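Local coordinates for thymidylate kinase (Ehrlichia chaffeensis, PDB 3LD9), which probably phosphorylates dTMP to dTDP at the expense of ATP, a step shared by the de novo and salvage routes to dTTP, at residues L85-F96 with I134-V144. Numbering follows the deposited sequence.
Sequences LLFFIAMRREHF and IDQLNDLVIDV
The Phe96 ring takes Ile142 on one face, CB standing 4.0 Å from the ring centroid and almost on its normal in a CH-pi contact, while Asp143 OD1 lies at the ring edge, near its plane, 3.3 Å from Phe96 CZ. With Phe96 CG anti to the backbone N (chi1 -176°), the ring reaches across to the chain just beyond the helix end, where Val144 CB also meets CZ; Lys101 forms a salt bridge with Asp143. Two guanidinium groups engage carbonyl oxygens at their edges. Arg92 NH1 gives a bent bond of 2.7 Å to Asn138 OD1 in the guanidinium plane, the amide plane turned well away from it; Glu59 adds a salt bridge, Thr119 a hydrogen bond and the Phe115 ring a cation-pi contact. Arg93 NH1 reaches Val141 O at 3.0 Å along a straighter path (161°), from above the carbonyl plane, and its NE pairs with Asp80 of the second subunit. Between these polar ends, Val141 wedges its CG1 against Ile89 CG2 (3.7 Å) and its CG2 against Arg92 CG. Toward the N-terminal ends of both segments, Ile89 CD1 meets Leu137 CB, and Leu137 CD1 touches Leu85 CD2 and Leu86 CD2. The axes of 85-96 and 134-141 approach to 9.6 Å and cross at -25°; the contact packs helix 81-105 against helix 131-141 in the P-loop kinase fold of thymidylate kinases, beside the subunit interface.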
ATOM      1  N   LEU A  85      12.376 -13.334 -11.516  1.00 19.37           N
ATOM      2  CA  LEU A  85      11.128 -13.540 -12.244  1.00 19.24           C
ATOM      3  C   LEU A  85       9.929 -13.572 -11.276  1.00 17.95           C
ATOM      4  O   LEU A  85       8.932 -12.905 -11.495  1.00 17.09           O
ATOM      5  CB  LEU A  85      11.199 -14.844 -13.034  1.00 20.16           C
ATOM      6  CG  LEU A  85       9.886 -15.421 -13.547  1.00 20.90           C
ATOM      7  CD1 LEU A  85       9.258 -14.473 -14.547  1.00 18.75           C
ATOM      8  CD2 LEU A  85      10.160 -16.759 -14.195  1.00 19.92           C
ATOM      9  N   LEU A  86      10.043 -14.339 -10.203  1.00 17.48           N
ATOM     10  CA  LEU A  86       8.915 -14.500  -9.306  1.00 17.56           C
ATOM     11  C   LEU A  86       8.619 -13.195  -8.568  1.00 17.33           C
ATOM     12  O   LEU A  86       7.443 -12.881  -8.319  1.00 17.99           O
ATOM     13  CB  LEU A  86       9.140 -15.672  -8.341  1.00 17.27           C
ATOM     14  CG  LEU A  86       9.072 -17.028  -9.091  1.00 18.39           C
ATOM     15  CD1 LEU A  86       9.888 -18.091  -8.375  1.00 14.18           C
ATOM     16  CD2 LEU A  86       7.637 -17.517  -9.357  1.00 18.79           C
ATOM     17  N   PHE A  87       9.641 -12.405  -8.249  1.00 16.54           N
ATOM     18  CA  PHE A  87       9.354 -11.107  -7.624  1.00 16.83           C
ATOM     19  C   PHE A  87       8.551 -10.267  -8.607  1.00 16.27           C
ATOM     20  O   PHE A  87       7.546  -9.656  -8.213  1.00 17.29           O
ATOM     21  CB  PHE A  87      10.595 -10.332  -7.184  1.00 17.12           C
ATOM     22  CG  PHE A  87      11.138 -10.753  -5.862  1.00 14.96           C
ATOM     23  CD1 PHE A  87      10.439 -10.516  -4.707  1.00 16.00           C
ATOM     24  CD2 PHE A  87      12.394 -11.338  -5.778  1.00 15.64           C
ATOM     25  CE1 PHE A  87      10.966 -10.902  -3.455  1.00 14.24           C
ATOM     26  CE2 PHE A  87      12.917 -11.740  -4.581  1.00 14.78           C
ATOM     27  CZ  PHE A  87      12.203 -11.526  -3.409  1.00 16.32           C
ATOM     28  N   PHE A  88       8.945 -10.271  -9.874  1.00 17.12           N
ATOM     29  CA  PHE A  88       8.229  -9.468 -10.886  1.00 17.87           C
ATOM     30  C   PHE A  88       6.796  -9.942 -11.106  1.00 16.95           C
ATOM     31  O   PHE A  88       5.927  -9.147 -11.414  1.00 16.22           O
ATOM     32  CB  PHE A  88       8.925  -9.449 -12.256  1.00 19.22           C
ATOM     33  CG  PHE A  88      10.266  -8.759 -12.286  1.00 21.77           C
ATOM     34  CD1 PHE A  88      10.624  -7.818 -11.347  1.00 22.65           C
ATOM     35  CD2 PHE A  88      11.159  -9.063 -13.319  1.00 24.84           C
ATOM     36  CE1 PHE A  88      11.874  -7.204 -11.403  1.00 25.33           C
ATOM     37  CE2 PHE A  88      12.395  -8.439 -13.416  1.00 26.68           C
ATOM     38  CZ  PHE A  88      12.763  -7.511 -12.438  1.00 26.43           C
ATOM     39  N   ILE A  89       6.570 -11.246 -10.990  1.00 17.14           N
ATOM     40  CA  ILE A  89       5.239 -11.815 -11.179  1.00 16.85           C
ATOM     41  C   ILE A  89       4.356 -11.452  -9.954  1.00 16.58           C
ATOM     42  O   ILE A  89       3.216 -11.027 -10.110  1.00 16.00           O
ATOM     43  CB  ILE A  89       5.331 -13.330 -11.468  1.00 17.20           C
ATOM     44  CG1 ILE A  89       6.022 -13.574 -12.815  1.00 18.70           C
ATOM     45  CG2 ILE A  89       3.964 -13.960 -11.465  1.00 17.90           C
ATOM     46  CD1 ILE A  89       5.172 -13.179 -14.066  1.00 19.14           C
ATOM     47  N   ALA A  90       4.912 -11.538  -8.751  1.00 16.37           N
ATOM     48  CA  ALA A  90       4.201 -11.065  -7.553  1.00 16.52           C
ATOM     49  C   ALA A  90       3.797  -9.575  -7.631  1.00 16.12           C
ATOM     50  O   ALA A  90       2.686  -9.204  -7.306  1.00 15.71           O
ATOM     51  CB  ALA A  90       5.048 -11.315  -6.305  1.00 15.54           C
ATOM     52  N   MET A  91       4.709  -8.743  -8.084  1.00 16.53           N
ATOM     53  CA  MET A  91       4.465  -7.293  -8.202  1.00 16.10           C
ATOM     54  C   MET A  91       3.410  -7.018  -9.264  1.00 15.88           C
ATOM     55  O   MET A  91       2.545  -6.140  -9.101  1.00 14.62           O
ATOM     56  CB  MET A  91       5.779  -6.574  -8.550  1.00 15.81           C
ATOM     57  CG  MET A  91       6.800  -6.637  -7.417  1.00 18.09           C
ATOM     58  SD  MET A  91       8.515  -6.253  -7.876  1.00 23.82           S
ATOM     59  CE  MET A  91       8.343  -4.492  -7.916  1.00 14.65           C
ATOM     60  N   ARG A  92       3.488  -7.779 -10.353  1.00 16.40           N
ATOM     61  CA  ARG A  92       2.499  -7.714 -11.458  1.00 16.57           C
ATOM     62  C   ARG A  92       1.092  -8.043 -10.949  1.00 17.39           C
ATOM     63  O   ARG A  92       0.139  -7.326 -11.241  1.00 16.53           O
ATOM     64  CB  ARG A  92       2.866  -8.667 -12.580  1.00 17.09           C
ATOM     65  CG  ARG A  92       1.818  -8.689 -13.712  1.00 18.00           C
ATOM     66  CD  ARG A  92       2.392  -9.215 -15.014  1.00 19.51           C
ATOM     67  NE  ARG A  92       3.538  -8.392 -15.342  1.00 19.64           N
ATOM     68  CZ  ARG A  92       4.674  -8.790 -15.868  1.00 20.69           C
ATOM     69  NH1 ARG A  92       4.886 -10.038 -16.224  1.00 22.24           N
ATOM     70  NH2 ARG A  92       5.622  -7.879 -16.034  1.00 22.93           N
ATOM     71  N   ARG A  93       0.992  -9.066 -10.116  1.00 17.73           N
ATOM     72  CA  ARG A  93      -0.287  -9.402  -9.490  1.00 18.76           C
ATOM     73  C   ARG A  93      -0.826  -8.233  -8.681  1.00 18.33           C
ATOM     74  O   ARG A  93      -1.975  -7.833  -8.850  1.00 18.11           O
ATOM     75  CB  ARG A  93      -0.176 -10.658  -8.604  1.00 18.92           C
ATOM     76  CG  ARG A  93      -1.478 -11.097  -7.933  1.00 18.05           C
ATOM     77  CD  ARG A  93      -2.578 -11.356  -8.936  1.00 17.43           C
ATOM     78  NE  ARG A  93      -3.826 -11.649  -8.249  1.00 18.83           N
ATOM     79  CZ  ARG A  93      -5.003 -11.776  -8.870  1.00 22.48           C
ATOM     80  NH1 ARG A  93      -5.107 -11.625 -10.170  1.00 24.24           N
ATOM     81  NH2 ARG A  93      -6.088 -12.059  -8.186  1.00 23.19           N
ATOM     82  N   GLU A  94       0.003  -7.686  -7.811  1.00 18.61           N
ATOM     83  CA  GLU A  94      -0.390  -6.515  -7.026  1.00 19.34           C
ATOM     84  C   GLU A  94      -0.866  -5.348  -7.904  1.00 18.88           C
ATOM     85  O   GLU A  94      -1.917  -4.721  -7.649  1.00 19.00           O
ATOM     86  CB  GLU A  94       0.779  -6.030  -6.162  1.00 20.10           C
ATOM     87  CG  GLU A  94       0.901  -6.656  -4.766  1.00 22.48           C
ATOM     88  CD  GLU A  94      -0.344  -6.524  -3.907  1.00 24.53           C
ATOM     89  OE1 GLU A  94      -1.127  -7.509  -3.839  1.00 26.25           O
ATOM     90  OE2 GLU A  94      -0.543  -5.436  -3.301  1.00 26.05           O
ATOM     91  N   HIS A  95      -0.072  -5.058  -8.918  1.00 17.93           N
ATOM     92  CA  HIS A  95      -0.323  -3.953  -9.820  1.00 17.90           C
ATOM     93  C   HIS A  95      -1.602  -4.172 -10.614  1.00 19.00           C
ATOM     94  O   HIS A  95      -2.407  -3.259 -10.796  1.00 18.39           O
ATOM     95  CB  HIS A  95       0.855  -3.827 -10.750  1.00 18.23           C
ATOM     96  CG  HIS A  95       0.833  -2.624 -11.637  1.00 17.41           C
ATOM     97  ND1 HIS A  95       1.430  -2.621 -12.870  1.00 17.43           N
ATOM     98  CD2 HIS A  95       0.334  -1.383 -11.457  1.00 18.97           C
ATOM     99  CE1 HIS A  95       1.314  -1.421 -13.410  1.00 20.91           C
ATOM    100  NE2 HIS A  95       0.645  -0.647 -12.573  1.00 16.82           N
ATOM    101  N   PHE A  96      -1.784  -5.393 -11.093  1.00 19.59           N
ATOM    102  CA  PHE A  96      -2.966  -5.693 -11.857  1.00 20.45           C
ATOM    103  C   PHE A  96      -4.228  -5.540 -11.024  1.00 20.98           C
ATOM    104  O   PHE A  96      -5.199  -4.933 -11.489  1.00 21.57           O
ATOM    105  CB  PHE A  96      -2.919  -7.089 -12.434  1.00 20.52           C
ATOM    106  CG  PHE A  96      -4.081  -7.385 -13.303  1.00 20.64           C
ATOM    107  CD1 PHE A  96      -4.171  -6.813 -14.558  1.00 22.63           C
ATOM    108  CD2 PHE A  96      -5.092  -8.201 -12.876  1.00 23.33           C
ATOM    109  CE1 PHE A  96      -5.253  -7.057 -15.379  1.00 24.02           C
ATOM    110  CE2 PHE A  96      -6.192  -8.441 -13.682  1.00 24.53           C
ATOM    111  CZ  PHE A  96      -6.262  -7.873 -14.953  1.00 24.51           C
ATOM    112  N   ILE A 134       6.712 -18.909 -17.998  1.00 30.35           N
ATOM    113  CA  ILE A 134       6.491 -17.467 -17.886  1.00 28.26           C
ATOM    114  C   ILE A 134       5.109 -17.113 -18.428  1.00 28.21           C
ATOM    115  O   ILE A 134       4.408 -16.303 -17.825  1.00 26.72           O
ATOM    116  CB  ILE A 134       7.611 -16.669 -18.623  1.00 28.69           C
ATOM    117  CG1 ILE A 134       8.958 -16.918 -17.938  1.00 27.76           C
ATOM    118  CG2 ILE A 134       7.286 -15.183 -18.676  1.00 26.73           C
ATOM    119  CD1 ILE A 134      10.146 -16.264 -18.601  1.00 27.51           C
ATOM    120  N   ASP A 135       4.698 -17.730 -19.551  1.00 29.22           N
ATOM    121  CA  ASP A 135       3.320 -17.576 -20.012  1.00 30.01           C
ATOM    122  C   ASP A 135       2.284 -17.986 -18.944  1.00 29.38           C
ATOM    123  O   ASP A 135       1.286 -17.282 -18.717  1.00 28.48           O
ATOM    124  CB  ASP A 135       3.065 -18.372 -21.302  1.00 31.86           C
ATOM    125  CG  ASP A 135       3.623 -17.695 -22.534  1.00 34.34           C
ATOM    126  OD1 ASP A 135       3.794 -18.424 -23.536  1.00 40.77           O
ATOM    127  OD2 ASP A 135       3.872 -16.455 -22.523  1.00 34.36           O
ATOM    128  N   GLN A 136       2.531 -19.125 -18.307  1.00 29.87           N
ATOM    129  CA  GLN A 136       1.634 -19.639 -17.280  1.00 30.59           C
ATOM    130  C   GLN A 136       1.570 -18.689 -16.070  1.00 28.56           C
ATOM    131  O   GLN A 136       0.497 -18.457 -15.548  1.00 28.32           O
ATOM    132  CB  GLN A 136       2.056 -21.041 -16.804  1.00 31.17           C
ATOM    133  CG  GLN A 136       1.877 -22.184 -17.813  1.00 36.43           C
ATOM    134  CD  GLN A 136       2.450 -23.504 -17.282  1.00 40.95           C
ATOM    135  OE1 GLN A 136       2.814 -23.611 -16.103  1.00 42.76           O
ATOM    136  NE2 GLN A 136       2.527 -24.511 -18.146  1.00 46.41           N
ATOM    137  N   LEU A 137       2.722 -18.189 -15.633  1.00 27.51           N
ATOM    138  CA  LEU A 137       2.806 -17.296 -14.495  1.00 26.36           C
ATOM    139  C   LEU A 137       2.063 -15.993 -14.764  1.00 26.32           C
ATOM    140  O   LEU A 137       1.297 -15.528 -13.933  1.00 25.64           O
ATOM    141  CB  LEU A 137       4.265 -17.028 -14.145  1.00 25.86           C
ATOM    142  CG  LEU A 137       4.993 -18.189 -13.452  1.00 26.10           C
ATOM    143  CD1 LEU A 137       6.499 -17.884 -13.292  1.00 22.96           C
ATOM    144  CD2 LEU A 137       4.351 -18.498 -12.128  1.00 23.49           C
ATOM    145  N   ASN A 138       2.267 -15.426 -15.955  1.00 26.99           N
ATOM    146  CA  ASN A 138       1.521 -14.265 -16.394  1.00 26.57           C
ATOM    147  C   ASN A 138       0.018 -14.527 -16.448  1.00 27.51           C
ATOM    148  O   ASN A 138      -0.756 -13.709 -15.950  1.00 26.78           O
ATOM    149  CB  ASN A 138       2.016 -13.766 -17.759  1.00 27.34           C
ATOM    150  CG  ASN A 138       3.315 -12.988 -17.668  1.00 26.63           C
ATOM    151  OD1 ASN A 138       3.627 -12.376 -16.639  1.00 25.76           O
ATOM    152  ND2 ASN A 138       4.079 -12.997 -18.761  1.00 27.33           N
ATOM    153  N   ASP A 139      -0.415 -15.652 -17.023  1.00 28.83           N
ATOM    154  CA  ASP A 139      -1.860 -15.910 -17.080  1.00 29.66           C
ATOM    155  C   ASP A 139      -2.442 -16.196 -15.709  1.00 28.90           C
ATOM    156  O   ASP A 139      -3.639 -16.022 -15.497  1.00 28.31           O
ATOM    157  CB  ASP A 139      -2.236 -17.072 -18.002  1.00 32.45           C
ATOM    158  CG  ASP A 139      -3.751 -17.086 -18.320  1.00 36.92           C
ATOM    159  OD1 ASP A 139      -4.352 -18.168 -18.257  1.00 43.45           O
ATOM    160  OD2 ASP A 139      -4.355 -16.000 -18.591  1.00 41.71           O
ATOM    161  N   LEU A 140      -1.598 -16.677 -14.800  1.00 27.09           N
ATOM    162  CA  LEU A 140      -2.007 -16.910 -13.447  1.00 26.83           C
ATOM    163  C   LEU A 140      -2.341 -15.578 -12.796  1.00 25.03           C
ATOM    164  O   LEU A 140      -3.281 -15.506 -12.026  1.00 25.11           O
ATOM    165  CB  LEU A 140      -0.891 -17.618 -12.644  1.00 26.67           C
ATOM    166  CG  LEU A 140      -1.178 -17.920 -11.175  1.00 27.73           C
ATOM    167  CD1 LEU A 140      -2.214 -19.073 -11.029  1.00 30.98           C
ATOM    168  CD2 LEU A 140       0.109 -18.260 -10.470  1.00 27.14           C
ATOM    169  N   VAL A 141      -1.592 -14.524 -13.111  1.00 24.00           N
ATOM    170  CA  VAL A 141      -1.743 -13.246 -12.365  1.00 22.18           C
ATOM    171  C   VAL A 141      -2.596 -12.174 -13.000  1.00 23.02           C
ATOM    172  O   VAL A 141      -2.996 -11.240 -12.319  1.00 23.44           O
ATOM    173  CB  VAL A 141      -0.399 -12.675 -11.920  1.00 20.79           C
ATOM    174  CG1 VAL A 141       0.329 -13.711 -11.039  1.00 19.57           C
ATOM    175  CG2 VAL A 141       0.453 -12.243 -13.082  1.00 18.61           C
ATOM    176  N   ILE A 142      -2.910 -12.288 -14.284  1.00 24.00           N
ATOM    177  CA  ILE A 142      -3.774 -11.304 -14.936  1.00 24.73           C
ATOM    178  C   ILE A 142      -4.909 -12.002 -15.680  1.00 26.50           C
ATOM    179  O   ILE A 142      -4.733 -13.104 -16.128  1.00 27.72           O
ATOM    180  CB  ILE A 142      -2.970 -10.398 -15.920  1.00 24.28           C
ATOM    181  CG1 ILE A 142      -2.586 -11.135 -17.202  1.00 24.47           C
ATOM    182  CG2 ILE A 142      -1.693  -9.865 -15.244  1.00 24.02           C
ATOM    183  CD1 ILE A 142      -1.910 -10.226 -18.240  1.00 24.57           C
ATOM    184  N   ASP A 143      -6.053 -11.347 -15.821  1.00 27.56           N
ATOM    185  CA  ASP A 143      -7.178 -11.896 -16.580  1.00 29.87           C
ATOM    186  C   ASP A 143      -7.702 -10.949 -17.694  1.00 30.51           C
ATOM    187  O   ASP A 143      -8.756 -11.184 -18.281  1.00 31.70           O
ATOM    188  CB  ASP A 143      -8.294 -12.346 -15.627  1.00 30.90           C
ATOM    189  CG  ASP A 143      -8.827 -11.226 -14.738  1.00 32.09           C
ATOM    190  OD1 ASP A 143      -8.742 -10.028 -15.092  1.00 32.22           O
ATOM    191  OD2 ASP A 143      -9.359 -11.562 -13.656  1.00 37.67           O
ATOM    192  N   VAL A 144      -6.947  -9.896 -17.980  1.00 29.58           N
ATOM    193  CA  VAL A 144      -7.196  -9.021 -19.096  1.00 30.50           C
ATOM    194  C   VAL A 144      -5.827  -8.736 -19.732  1.00 30.49           C
ATOM    195  O   VAL A 144      -4.925  -8.252 -19.045  1.00 29.25           O
ATOM    196  CB  VAL A 144      -7.841  -7.689 -18.649  1.00 30.23           C
ATOM    197  CG1 VAL A 144      -8.072  -6.779 -19.843  1.00 31.87           C
ATOM    198  CG2 VAL A 144      -9.170  -7.933 -17.924  1.00 31.27           C
TER
HETATM  199  O   HOH W   1      -7.934 -10.058 -10.906  1.00 25.89           O